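Local coordinates for protein glyoxalase 3 (Candida albicans, PDB 4LRU) that converts methylglyoxal to D-lactate in a single step without glutathione, and so detoxifies the methylglyoxal that the cell itself produces, at residues 101-112 and 131-141; 115-126 and 141-151. All blocks are in the same frame, centred on the assembly; numbering follows the deposited sequence. Where two conformers were deposited one is given.

Contact 1 of 2, residues 101-112 and 131-141; sequences DIFFGSAGHGTL and KGGVVSAVCHG
Phe103 N donates to Val134 O, Gly105 N to Ser136 O at 2.8 Å, and Val138 N to Gly105 O. All three main-chain bonds are nearly straight at the hydrogen, and they join strands 102-105 and 134-138. The bond from Ser136 N to Phe103 O is bent and weak. The Ser136 hydroxyl reinforces it: OG donates to the same Phe103 O at 2.8 Å, tilted 20° from the carbonyl plane. Its chi1 of 64° tucks OG between the backbone N and the carbonyl carbon, which turns it back toward the neighbouring strand. OG also lies 3.2 Å from Phe104 CD2.

Near the start of the two strands, a salt bridge joins Asp101 and Lys131. The extended lysine chain brings NZ to 2.9 Å from Asp101 OD1, and the two side chains are nearly perpendicular.

The strands run parallel. The chain between them, with helices 111-114 and 119-130, makes a beta-alpha-beta crossover in the middle of the sheet of this DJ-1 superfamily fold. Cys139 and His140, inferred active-site residues, follow directly on strand 134-138.

Apolar contacts flank the sheet. Phe104 CE1 meets Val138 CG1 on the side covered by helices 29-42 and 225-236. On the other side, Ile124 and Ala125 of helix 119-130 pack on Phe103. Beyond the strands, Ala107 CB is wedged against the turn 138-141, 3.2 Å from Gly141 N.

The imidazoles of His109 and His140 meet obliquely, planes at 42°. His140 CE1 sits over one face of His109, toward its rim, 3.1 Å from His109 NE2. His109 NE2 is hydrogen-bonded to Glu171 OE1 and His140 NE2 to Glu171 OE2; Glu171 is also inferred to be catalytic. Thr111 OG1 approaches His140 CB, and Leu112 CD2 packs on His140 CD2 at 3.8 Å.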
loop_
_atom_site.group_PDB
_atom_site.type_symbol
_atom_site.label_atom_id
_atom_site.label_comp_id
_atom_site.label_asym_id
_atom_site.label_seq_id
_atom_site.Cartn_x
_atom_site.Cartn_y
_atom_site.Cartn_z
ATOM N N ASP A 101 -0.760 12.393 8.710
ATOM C CA ASP A 101 0.463 13.014 8.212
ATOM C C ASP A 101 1.249 12.149 7.228
ATOM O O ASP A 101 2.124 12.655 6.532
ATOM C CB ASP A 101 1.372 13.373 9.385
ATOM C CG ASP A 101 0.894 14.580 10.150
ATOM O OD1 ASP A 101 -0.048 15.270 9.692
ATOM O OD2 ASP A 101 1.475 14.871 11.221
ATOM N N ILE A 102 0.983 10.850 7.227
ATOM C CA ILE A 102 1.555 9.896 6.278
ATOM C C ILE A 102 0.406 9.026 5.765
ATOM O O ILE A 102 -0.501 8.661 6.537
ATOM C CB ILE A 102 2.592 8.997 6.996
ATOM C CG1 ILE A 102 3.800 9.837 7.405
ATOM C CG2 ILE A 102 3.005 7.810 6.138
ATOM C CD1 ILE A 102 4.742 9.154 8.364
ATOM N N PHE A 103 0.433 8.723 4.469
ATOM C CA PHE A 103 -0.457 7.743 3.888
ATOM C C PHE A 103 0.412 6.607 3.390
ATOM O O PHE A 103 1.362 6.833 2.645
ATOM C CB PHE A 103 -1.246 8.345 2.725
ATOM C CG PHE A 103 -2.217 7.383 2.084
ATOM C CD1 PHE A 103 -1.786 6.462 1.148
ATOM C CD2 PHE A 103 -3.569 7.411 2.425
ATOM C CE1 PHE A 103 -2.680 5.606 0.537
ATOM C CE2 PHE A 103 -4.467 6.540 1.831
ATOM C CZ PHE A 103 -4.027 5.637 0.893
ATOM N N PHE A 104 0.103 5.389 3.816
ATOM C CA PHE A 104 0.827 4.202 3.330
ATOM C C PHE A 104 -0.145 3.159 2.784
ATOM O O PHE A 104 -0.966 2.619 3.524
ATOM C CB PHE A 104 1.668 3.600 4.455
ATOM C CG PHE A 104 2.597 2.519 4.000
ATOM C CD1 PHE A 104 2.114 1.270 3.640
ATOM C CD2 PHE A 104 3.983 2.752 3.908
ATOM C CE1 PHE A 104 2.971 0.275 3.205
ATOM C CE2 PHE A 104 4.825 1.753 3.470
ATOM C CZ PHE A 104 4.326 0.513 3.129
ATOM N N GLY A 105 -0.061 2.897 1.487
ATOM C CA GLY A 105 -0.893 1.883 0.849
ATOM C C GLY A 105 -0.287 0.497 0.900
ATOM O O GLY A 105 0.631 0.185 0.139
ATOM N N SER A 106 -0.759 -0.333 1.826
ATOM C CA SER A 106 -0.464 -1.758 1.761
ATOM C C SER A 106 -1.180 -2.324 0.561
ATOM O O SER A 106 -2.065 -1.678 0.013
ATOM C CB SER A 106 -0.890 -2.503 3.029
ATOM O OG SER A 106 -2.309 -2.681 3.136
ATOM N N ALA A 107 -0.837 -3.533 0.163
ATOM C CA ALA A 107 -1.487 -4.069 -1.014
ATOM C C ALA A 107 -1.768 -5.558 -0.926
ATOM O O ALA A 107 -2.394 -6.018 0.034
ATOM C CB ALA A 107 -0.723 -3.677 -2.267
ATOM N N GLY A 108 -1.355 -6.305 -1.944
ATOM C CA GLY A 108 -2.084 -7.475 -2.370
ATOM C C GLY A 108 -2.865 -7.116 -3.609
ATOM O O GLY A 108 -3.224 -5.957 -3.789
ATOM N N HIS A 109 -3.124 -8.098 -4.464
ATOM C CA HIS A 109 -3.761 -7.833 -5.754
ATOM C C HIS A 109 -5.166 -7.236 -5.595
ATOM O O HIS A 109 -5.683 -6.618 -6.519
ATOM C CB HIS A 109 -3.826 -9.106 -6.590
ATOM C CG HIS A 109 -2.538 -9.456 -7.275
ATOM N ND1 HIS A 109 -1.521 -10.148 -6.647
ATOM C CD2 HIS A 109 -2.106 -9.224 -8.539
ATOM C CE1 HIS A 109 -0.521 -10.323 -7.494
ATOM N NE2 HIS A 109 -0.852 -9.778 -8.649
ATOM N N GLY A 110 -5.779 -7.398 -4.431
ATOM C CA GLY A 110 -7.101 -6.807 -4.201
ATOM C C GLY A 110 -7.110 -5.315 -4.512
ATOM O O GLY A 110 -8.115 -4.769 -4.998
ATOM N N THR A 111 -6.003 -4.631 -4.244
ATOM C CA THR A 111 -5.941 -3.183 -4.467
ATOM C C THR A 111 -6.242 -2.770 -5.918
ATOM O O THR A 111 -6.675 -1.642 -6.162
ATOM C CB THR A 111 -4.557 -2.585 -4.126
ATOM O OG1 THR A 111 -3.551 -3.218 -4.926
ATOM C CG2 THR A 111 -4.231 -2.747 -2.672
ATOM N N LEU A 112 -5.975 -3.659 -6.875
ATOM C CA LEU A 112 -6.240 -3.391 -8.277
ATOM C C LEU A 112 -7.714 -3.116 -8.504
ATOM O O LEU A 112 -8.077 -2.422 -9.458
ATOM C CB LEU A 112 -5.809 -4.575 -9.142
ATOM C CG LEU A 112 -4.297 -4.826 -9.146
ATOM C CD1 LEU A 112 -3.990 -6.182 -9.747
ATOM C CD2 LEU A 112 -3.549 -3.729 -9.896
ATOM N N LYS A 131 -0.379 19.029 2.453
ATOM C CA LYS A 131 0.070 19.739 3.651
ATOM C C LYS A 131 1.513 19.435 4.017
ATOM O O LYS A 131 2.002 19.869 5.062
ATOM C CB LYS A 131 -0.834 19.405 4.828
ATOM C CG LYS A 131 -0.691 18.029 5.413
ATOM C CD LYS A 131 -1.656 17.947 6.583
ATOM C CE LYS A 131 -1.361 16.781 7.485
ATOM N NZ LYS A 131 -2.352 16.714 8.595
ATOM N N GLY A 132 2.210 18.761 3.113
ATOM C CA GLY A 132 3.638 18.480 3.265
ATOM C C GLY A 132 3.964 17.149 3.925
ATOM O O GLY A 132 5.101 16.943 4.386
ATOM N N GLY A 133 2.978 16.259 4.013
ATOM C CA GLY A 133 3.188 14.882 4.403
ATOM C C GLY A 133 3.759 13.983 3.314
ATOM O O GLY A 133 4.073 14.438 2.210
ATOM N N VAL A 134 3.891 12.701 3.633
ATOM C CA VAL A 134 4.459 11.729 2.709
ATOM C C VAL A 134 3.368 10.738 2.316
ATOM O O VAL A 134 2.643 10.209 3.174
ATOM C CB VAL A 134 5.688 11.020 3.324
ATOM C CG1 VAL A 134 6.049 9.763 2.542
ATOM C CG2 VAL A 134 6.865 11.977 3.369
ATOM N N VAL A 135 3.266 10.489 1.012
ATOM C CA VAL A 135 2.332 9.512 0.468
ATOM C C VAL A 135 3.136 8.377 -0.165
ATOM O O VAL A 135 4.093 8.613 -0.913
ATOM C CB VAL A 135 1.409 10.146 -0.591
ATOM C CG1 VAL A 135 0.506 9.091 -1.219
ATOM C CG2 VAL A 135 0.581 11.260 0.026
ATOM N N SER A 136 2.742 7.149 0.147
ATOM C CA SER A 136 3.567 5.979 -0.107
ATOM C C SER A 136 2.694 4.763 -0.350
ATOM O O SER A 136 1.534 4.711 0.058
ATOM C CB SER A 136 4.511 5.737 1.055
ATOM O OG SER A 136 3.787 5.441 2.232
ATOM N N ALA A 137 3.263 3.776 -1.025
ATOM C CA ALA A 137 2.600 2.506 -1.230
ATOM C C ALA A 137 3.617 1.456 -1.637
ATOM O O ALA A 137 4.679 1.761 -2.188
ATOM C CB ALA A 137 1.528 2.645 -2.298
ATOM N N VAL A 138 3.256 0.209 -1.391
ATOM C CA VAL A 138 4.091 -0.919 -1.798
ATOM C C VAL A 138 3.320 -1.864 -2.718
ATOM O O VAL A 138 2.110 -2.012 -2.605
ATOM C CB VAL A 138 4.656 -1.659 -0.573
ATOM C CG1 VAL A 138 3.556 -2.325 0.245
ATOM C CG2 VAL A 138 5.702 -2.686 -0.993
ATOM N N CYS A 139 4.049 -2.490 -3.644
ATOM C CA CYS A 139 3.535 -3.623 -4.430
ATOM C C CYS A 139 2.472 -3.160 -5.434
ATOM O O CYS A 139 2.796 -2.391 -6.323
ATOM C CB CYS A 139 3.023 -4.713 -3.501
ATOM S SG CYS A 139 2.720 -6.295 -4.313
ATOM N N HIS A 140 1.206 -3.565 -5.292
ATOM C CA HIS A 140 0.147 -2.958 -6.129
ATOM C C HIS A 140 -0.477 -1.716 -5.516
ATOM O O HIS A 140 -1.365 -1.088 -6.107
ATOM C CB HIS A 140 -0.946 -3.973 -6.476
ATOM C CG HIS A 140 -0.452 -5.105 -7.311
ATOM N ND1 HIS A 140 0.022 -6.276 -6.762
ATOM C CD2 HIS A 140 -0.258 -5.209 -8.645
ATOM C CE1 HIS A 140 0.453 -7.066 -7.726
ATOM N NE2 HIS A 140 0.304 -6.437 -8.876
ATOM N N GLY A 141 -0.007 -1.367 -4.327
ATOM C CA GLY A 141 -0.475 -0.177 -3.621
ATOM C C GLY A 141 -0.518 1.093 -4.448
ATOM O O GLY A 141 -1.389 1.942 -4.223
#

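Contact 2 of 2, residues 115-126 and 141-151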
loop_
_atom_site.group_PDB
_atom_site.type_symbol
_atom_site.label_atom_id
_atom_site.label_comp_id
_atom_site.label_asym_id
_atom_site.label_seq_id
_atom_site.Cartn_x
_atom_site.Cartn_y
_atom_site.Cartn_z
ATOM N N TYR A 115 -8.610 0.325 -5.109
ATOM C CA TYR A 115 -7.828 1.543 -4.882
ATOM C C TYR A 115 -8.056 2.633 -5.956
ATOM O O TYR A 115 -8.130 3.794 -5.616
ATOM C CB TYR A 115 -6.329 1.259 -4.743
ATOM C CG TYR A 115 -5.855 0.885 -3.337
ATOM C CD1 TYR A 115 -6.744 0.525 -2.318
ATOM C CD2 TYR A 115 -4.495 0.851 -3.056
ATOM C CE1 TYR A 115 -6.277 0.175 -1.057
ATOM C CE2 TYR A 115 -4.023 0.504 -1.811
ATOM C CZ TYR A 115 -4.904 0.140 -0.813
ATOM O OH TYR A 115 -4.443 -0.223 0.456
ATOM N N PRO A 116 -8.163 2.258 -7.248
ATOM C CA PRO A 116 -8.353 3.317 -8.245
ATOM C C PRO A 116 -9.629 4.137 -8.124
ATOM O O PRO A 116 -9.712 5.227 -8.701
ATOM C CB PRO A 116 -8.313 2.573 -9.574
ATOM C CG PRO A 116 -7.498 1.341 -9.290
ATOM C CD PRO A 116 -7.874 0.961 -7.880
ATOM N N ASN A 117 -10.630 3.606 -7.420
ATOM C CA ASN A 117 -11.893 4.316 -7.230
ATOM C C ASN A 117 -12.201 4.545 -5.765
ATOM O O ASN A 117 -13.338 4.901 -5.415
ATOM C CB ASN A 117 -13.042 3.542 -7.860
ATOM C CG ASN A 117 -12.841 3.310 -9.336
ATOM O OD1 ASN A 117 -12.903 2.179 -9.818
ATOM N ND2 ASN A 117 -12.611 4.382 -10.064
ATOM N N ALA A 118 -11.189 4.358 -4.922
ATOM C CA ALA A 118 -11.360 4.501 -3.479
ATOM C C ALA A 118 -11.224 5.963 -3.097
ATOM O O ALA A 118 -10.227 6.383 -2.495
ATOM C CB ALA A 118 -10.359 3.639 -2.732
ATOM N N LYS A 119 -12.272 6.737 -3.390
ATOM C CA LYS A 119 -12.152 8.183 -3.363
ATOM C C LYS A 119 -11.894 8.719 -1.959
ATOM O O LYS A 119 -11.206 9.708 -1.816
ATOM C CB LYS A 119 -13.371 8.834 -4.011
ATOM C CG LYS A 119 -13.410 8.551 -5.511
ATOM C CD LYS A 119 -14.452 9.358 -6.251
ATOM C CE LYS A 119 -14.462 8.956 -7.718
ATOM N NZ LYS A 119 -13.170 9.271 -8.400
ATOM N N ASP A 120 -12.421 8.062 -0.932
ATOM C CA ASP A 120 -12.166 8.507 0.445
ATOM C C ASP A 120 -10.701 8.292 0.865
ATOM O O ASP A 120 -10.049 9.222 1.386
ATOM C CB ASP A 120 -13.106 7.804 1.424
ATOM C CG ASP A 120 -14.554 8.236 1.253
ATOM O OD1 ASP A 120 -14.791 9.464 1.163
ATOM O OD2 ASP A 120 -15.451 7.354 1.256
ATOM N N LEU A 121 -10.171 7.089 0.650
ATOM C CA LEU A 121 -8.736 6.857 0.865
ATOM C C LEU A 121 -7.906 7.826 0.030
ATOM O O LEU A 121 -6.904 8.379 0.511
ATOM C CB LEU A 121 -8.359 5.418 0.489
ATOM C CG LEU A 121 -8.789 4.363 1.500
ATOM C CD1 LEU A 121 -8.485 2.975 0.989
ATOM C CD2 LEU A 121 -8.091 4.602 2.835
ATOM N N GLN A 122 -8.306 8.023 -1.225
ATOM C CA GLN A 122 -7.572 8.929 -2.101
ATOM C C GLN A 122 -7.560 10.353 -1.557
ATOM O O GLN A 122 -6.545 11.066 -1.681
ATOM C CB GLN A 122 -8.134 8.880 -3.520
ATOM C CG GLN A 122 -7.743 7.612 -4.270
ATOM C CD GLN A 122 -8.306 7.570 -5.668
ATOM O OE1 GLN A 122 -9.425 8.035 -5.904
ATOM N NE2 GLN A 122 -7.535 7.052 -6.613
ATOM N N LYS A 123 -8.681 10.772 -0.971
ATOM C CA LYS A 123 -8.791 12.103 -0.387
ATOM C C LYS A 123 -7.860 12.232 0.820
ATOM O O LYS A 123 -7.238 13.269 1.021
ATOM C CB LYS A 123 -10.242 12.402 0.019
ATOM C CG LYS A 123 -10.443 13.761 0.679
ATOM C CD LYS A 123 -10.189 14.884 -0.312
ATOM C CE LYS A 123 -10.527 16.252 0.260
ATOM N NZ LYS A 123 -10.052 17.364 -0.620
ATOM N N ILE A 124 -7.732 11.165 1.605
ATOM C CA ILE A 124 -6.744 11.175 2.697
ATOM C C ILE A 124 -5.326 11.323 2.122
ATOM O O ILE A 124 -4.541 12.167 2.583
ATOM C CB ILE A 124 -6.841 9.947 3.618
ATOM C CG1 ILE A 124 -8.256 9.839 4.190
ATOM C CG2 ILE A 124 -5.768 10.043 4.711
ATOM C CD1 ILE A 124 -8.508 8.617 5.054
ATOM N N ALA A 125 -5.025 10.576 1.070
ATOM C CA ALA A 125 -3.718 10.689 0.409
ATOM C C ALA A 125 -3.420 12.110 -0.068
ATOM O O ALA A 125 -2.326 12.636 0.164
ATOM C CB ALA A 125 -3.629 9.725 -0.752
ATOM N N THR A 126 -4.372 12.754 -0.744
ATOM C CA THR A 126 -4.095 14.084 -1.291
ATOM C C THR A 126 -4.018 15.124 -0.171
ATOM O O THR A 126 -3.280 16.114 -0.282
ATOM C CB THR A 126 -5.121 14.533 -2.365
ATOM O OG1 THR A 126 -6.456 14.501 -1.833
ATOM C CG2 THR A 126 -5.030 13.650 -3.594
ATOM N N GLY A 141 -0.007 -1.367 -4.327
ATOM C CA GLY A 141 -0.475 -0.177 -3.621
ATOM C C GLY A 141 -0.518 1.093 -4.448
ATOM O O GLY A 141 -1.389 1.942 -4.223
ATOM N N PRO A 142 0.454 1.293 -5.353
ATOM C CA PRO A 142 0.429 2.500 -6.177
ATOM C C PRO A 142 -0.779 2.635 -7.102
ATOM O O PRO A 142 -0.965 3.680 -7.729
ATOM C CB PRO A 142 1.743 2.418 -6.959
ATOM C CG PRO A 142 2.645 1.692 -6.021
ATOM C CD PRO A 142 1.767 0.623 -5.434
ATOM N N ALA A 143 -1.611 1.602 -7.163
ATOM C CA ALA A 143 -2.926 1.738 -7.793
ATOM C C ALA A 143 -3.737 2.866 -7.156
ATOM O O ALA A 143 -4.633 3.404 -7.795
ATOM C CB ALA A 143 -3.694 0.427 -7.734
ATOM N N ILE A 144 -3.401 3.244 -5.922
ATOM C CA ILE A 144 -4.044 4.390 -5.280
ATOM C C ILE A 144 -3.857 5.681 -6.078
ATOM O O ILE A 144 -4.667 6.606 -5.998
ATOM C CB ILE A 144 -3.574 4.563 -3.819
ATOM C CG1 ILE A 144 -4.585 5.399 -3.021
ATOM C CG2 ILE A 144 -2.183 5.174 -3.774
ATOM C CD1 ILE A 144 -5.873 4.691 -2.670
ATOM N N PHE A 145 -2.796 5.746 -6.872
ATOM C CA PHE A 145 -2.513 6.951 -7.638
ATOM C C PHE A 145 -3.251 6.980 -8.974
ATOM O O PHE A 145 -3.220 7.971 -9.707
ATOM C CB PHE A 145 -1.004 7.070 -7.909
ATOM C CG PHE A 145 -0.156 7.125 -6.663
ATOM C CD1 PHE A 145 -0.333 8.129 -5.734
ATOM C CD2 PHE A 145 0.841 6.183 -6.446
ATOM C CE1 PHE A 145 0.456 8.199 -4.597
ATOM C CE2 PHE A 145 1.620 6.230 -5.304
ATOM C CZ PHE A 145 1.423 7.235 -4.375
ATOM N N GLU A 146 -3.878 5.867 -9.329
ATOM C CA GLU A 146 -4.639 5.811 -10.555
ATOM C C GLU A 146 -5.899 6.676 -10.405
ATOM O O GLU A 146 -6.604 6.592 -9.404
ATOM C CB GLU A 146 -5.000 4.354 -10.891
ATOM C CG GLU A 146 -5.645 4.209 -12.254
ATOM C CD GLU A 146 -6.010 2.781 -12.614
ATOM O OE1 GLU A 146 -5.370 1.857 -12.089
ATOM O OE2 GLU A 146 -6.934 2.599 -13.443
ATOM N N ASN A 147 -6.139 7.527 -11.394
ATOM C CA ASN A 147 -7.245 8.497 -11.370
ATOM C C ASN A 147 -7.120 9.571 -10.302
ATOM O O ASN A 147 -8.106 10.240 -9.976
ATOM C CB ASN A 147 -8.600 7.803 -11.194
ATOM C CG ASN A 147 -8.806 6.669 -12.170
ATOM O OD1 ASN A 147 -8.589 6.825 -13.372
ATOM N ND2 ASN A 147 -9.249 5.520 -11.661
ATOM N N LEU A 148 -5.925 9.776 -9.760
ATOM C CA LEU A 148 -5.789 10.686 -8.622
ATOM C C LEU A 148 -5.152 12.005 -9.025
ATOM O O LEU A 148 -3.947 12.076 -9.284
ATOM C CB LEU A 148 -4.989 10.053 -7.498
ATOM C CG LEU A 148 -4.940 10.858 -6.205
ATOM C CD1 LEU A 148 -6.349 11.211 -5.735
ATOM C CD2 LEU A 148 -4.179 10.096 -5.147
ATOM N N ASN A 149 -5.955 13.058 -9.060
ATOM C CA ASN A 149 -5.402 14.373 -9.326
ATOM C C ASN A 149 -4.997 15.029 -8.004
ATOM O O ASN A 149 -5.594 14.770 -6.953
ATOM C CB ASN A 149 -6.393 15.205 -10.127
ATOM C CG ASN A 149 -6.284 14.941 -11.625
ATOM O OD1 ASN A 149 -5.622 13.995 -12.055
ATOM N ND2 ASN A 149 -6.945 15.760 -12.414
ATOM N N ASP A 150 -3.938 15.817 -8.050
ATOM C CA ASP A 150 -3.513 16.618 -6.896
ATOM C C ASP A 150 -4.267 17.947 -6.959
ATOM O O ASP A 150 -4.191 18.659 -7.951
ATOM C CB ASP A 150 -2.004 16.858 -6.990
ATOM C CG ASP A 150 -1.442 17.603 -5.789
ATOM O OD1 ASP A 150 -2.224 18.116 -4.958
ATOM O OD2 ASP A 150 -0.194 17.666 -5.700
ATOM N N PRO A 151 -5.053 18.272 -5.922
ATOM C CA PRO A 151 -5.832 19.505 -5.989
ATOM C C PRO A 151 -4.977 20.748 -6.200
ATOM O O PRO A 151 -5.445 21.730 -6.767
ATOM C CB PRO A 151 -6.522 19.553 -4.623
ATOM C CG PRO A 151 -6.680 18.115 -4.254
ATOM C CD PRO A 151 -5.475 17.410 -4.806
#
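Ile144 lies over one face of the Tyr115 ring. Its CD1 is 4.2 Å from the ring centroid, 26° off the normal, a CH-pi contact. The Ile144 CG1 branch stands anti to the backbone N (chi1 -159°), and this carries CD1 on to Gln122 CG and Leu121 CB. Gly141 O meets the same tyrosine ring at its edge, in plane, 3.5 Å from CD2.

Gln122 and Ile144 run alongside each other, pointing opposite ways. The extended Gln122 chain places NE2 3.0 Å from each of two carbonyl oxygens, Ile144 O and Glu146 O. The bond to Ile144 O is fairly straight at the hydrogen, though the donor sits above the carbonyl plane. The second, to Glu146 O, is bent and weak. The first bond, with some help from the weak one, limits the rotation of the amide.

Glu146 meets Pro116 at a slant, with OE1 3.6 Å from Pro116 CG. Glu146 OE2 forms a salt bridge with Lys194. Asn147 ND2 donates to Pro116 O at 3.0 Å. The bond is almost straight (178°) and lies in the asparagine amide plane, but it approaches from above the carbonyl plane.

Farther along, Leu148 CD1 fits between Thr126 CG2, 3.5 Å away, and Gln122 CB. Pro151 CD packs against Thr126 CB.

The 3-10 segment 141-145 and the type II turn 145-148 thus pack on the crossover helix 119-130 and its leading 3-10 turn. In this DJ-1/PfpI domain they directly follow the turn that carries Cys139 and His140, the inferred active-site residues.

In the fold
The two contacts interlock along the chain, with centres about 9 Å apart. Helix 119-130, whose first two turns belong to contact 2, is the longer helix in the connection between the strands of contact 1, and Gly141 belongs to both contacts. Tyr115 OH reaches Ser106 O at 2.8 Å, a weak hydrogen bond just beyond strand 102-105. Phe103 CE2 packs on Leu121 O at 3.3 Å. Contact 1 is centred about 3 Å from the chain centre and holds the inferred active-site residues Cys139 and His140; the nearest side-chain atoms of His140 and Glu171 are about 3 Å apart. Contact 2 is farther out, centred about 11 Å from the chain centre, and meets the active-site turn at Gly141.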